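Putative cobalamin synthesis related protein (Corynebacterium diphtheriae, PDB 2NPN) binds S-adenosylmethionine and is probably a cobalamin-pathway methyltransferase, perhaps acting as a deacetylating precorrin-6A synthase. Local coordinates at residues A228-K231 / Q232-R235. Numbering follows the deposited sequence.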
loop_
_atom_site.group_PDB
_atom_site.type_symbol
_atom_site.label_atom_id
_atom_site.label_comp_id
_atom_site.label_asym_id
_atom_site.label_seq_id
_atom_site.Cartn_x
_atom_site.Cartn_y
_atom_site.Cartn_z
ATOM N N ALA A 228 18.574 -9.915 6.669
ATOM C CA ALA A 228 19.126 -9.349 5.427
ATOM C C ALA A 228 19.294 -10.485 4.414
ATOM O O ALA A 228 18.907 -10.321 3.253
ATOM C CB ALA A 228 20.432 -8.600 5.688
ATOM N N GLU A 229 19.787 -11.639 4.866
ATOM C CA GLU A 229 20.030 -12.793 3.993
ATOM C C GLU A 229 18.678 -13.316 3.495
ATOM O O GLU A 229 18.512 -13.604 2.299
ATOM C CB GLU A 229 20.785 -13.923 4.725
ATOM C CG GLU A 229 22.187 -13.593 5.251
ATOM C CD GLU A 229 22.570 -14.458 6.478
ATOM O OE1 GLU A 229 21.869 -15.483 6.726
ATOM O OE2 GLU A 229 23.565 -14.136 7.196
ATOM N N LEU A 230 17.716 -13.432 4.416
ATOM C CA LEU A 230 16.391 -13.936 4.115
ATOM C C LEU A 230 15.737 -13.043 3.058
ATOM O O LEU A 230 15.126 -13.512 2.097
ATOM C CB LEU A 230 15.533 -13.949 5.393
ATOM C CG LEU A 230 14.084 -14.381 5.216
ATOM C CD1 LEU A 230 13.932 -15.837 4.708
ATOM C CD2 LEU A 230 13.418 -14.194 6.553
ATOM N N LYS A 231 15.857 -11.734 3.231
ATOM C CA LYS A 231 15.161 -10.794 2.326
ATOM C C LYS A 231 15.695 -10.974 0.884
ATOM O O LYS A 231 14.922 -11.019 -0.081
ATOM C CB LYS A 231 15.334 -9.359 2.856
ATOM C CG LYS A 231 14.684 -8.266 1.997
ATOM C CD LYS A 231 14.788 -6.933 2.625
ATOM C CE LYS A 231 14.090 -5.838 1.845
ATOM N NZ LYS A 231 14.032 -4.612 2.635
ATOM N N GLN A 232 16.997 -11.153 0.748
ATOM C CA GLN A 232 17.590 -11.389 -0.565
ATOM C C GLN A 232 17.141 -12.723 -1.154
ATOM O O GLN A 232 16.840 -12.792 -2.343
ATOM C CB GLN A 232 19.109 -11.290 -0.482
ATOM C CG GLN A 232 19.584 -9.850 -0.457
ATOM C CD GLN A 232 20.968 -9.694 0.145
ATOM O OE1 GLN A 232 21.156 -9.876 1.350
ATOM N NE2 GLN A 232 21.941 -9.351 -0.688
ATOM N N GLN A 233 17.123 -13.777 -0.328
ATOM C CA GLN A 233 16.676 -15.111 -0.727
ATOM C C GLN A 233 15.244 -15.022 -1.296
ATOM O O GLN A 233 14.968 -15.489 -2.411
ATOM C CB GLN A 233 16.747 -16.091 0.469
ATOM C CG GLN A 233 18.200 -16.406 0.979
ATOM C CD GLN A 233 18.319 -17.064 2.396
ATOM O OE1 GLN A 233 17.329 -17.269 3.130
ATOM N NE2 GLN A 233 19.565 -17.430 2.759
ATOM N N LEU A 234 14.362 -14.348 -0.555
ATOM C CA LEU A 234 12.971 -14.203 -0.965
ATOM C C LEU A 234 12.807 -13.366 -2.230
ATOM O O LEU A 234 11.962 -13.703 -3.082
ATOM C CB LEU A 234 12.144 -13.599 0.154
ATOM C CG LEU A 234 12.016 -14.470 1.415
ATOM C CD1 LEU A 234 11.404 -13.696 2.574
ATOM C CD2 LEU A 234 11.218 -15.722 1.073
ATOM N N ARG A 235 13.597 -12.295 -2.359
ATOM C CA ARG A 235 13.524 -11.462 -3.540
ATOM C C ARG A 235 13.963 -12.228 -4.798
ATOM O O ARG A 235 13.372 -12.098 -5.879
ATOM C CB ARG A 235 14.392 -10.232 -3.385
ATOM C CG ARG A 235 14.140 -9.255 -4.481
ATOM C CD ARG A 235 15.167 -8.210 -4.579
ATOM N NE ARG A 235 15.086 -7.260 -3.488
ATOM C CZ ARG A 235 15.947 -7.168 -2.477
ATOM N NH1 ARG A 235 17.005 -7.979 -2.377
ATOM N NH2 ARG A 235 15.745 -6.241 -1.552
HETATM O O HOH W 1 20.105 -17.623 5.381
#
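A228 O takes the backbone N-H of Q232 at 3.3 Å, the longest of four i to i+4 bonds here within helix 220-238. One residue on, E229 O accepts the N-H of Q233, and their side chains are joined by a water, which donates to E229 OE1 and accepts from Q233 NE2 at 2.7 Å, bridging carboxylate and amide on the exposed side of the helix. L230 has CG anti to its own nitrogen (chi1 177°), which brings the branch against L234, with CG 3.8 Å from L234 CD1; V214 and R216 of strand 214-217 adjoin the same leucine. In this tetrapyrrole methylase fold the helix follows strand 214-217 and precedes strand 243-249 in the chain, lying against the mixed sheet, and K231 is the one buried residue of these eight. Its chain runs fully extended, carrying NZ to a salt bridge with D243, an S-adenosylmethionine-binding residue, and to the carbonyl oxygens of D187 and K189, so the lysine probably helps position D243 from the second shell. On the way, K231 CE passes R235 NH2 at 3.8 Å. The arginine bends at chi3, leaving NH2 4.8 Å from K231 NZ, a like-charge approach that D243 probably softens.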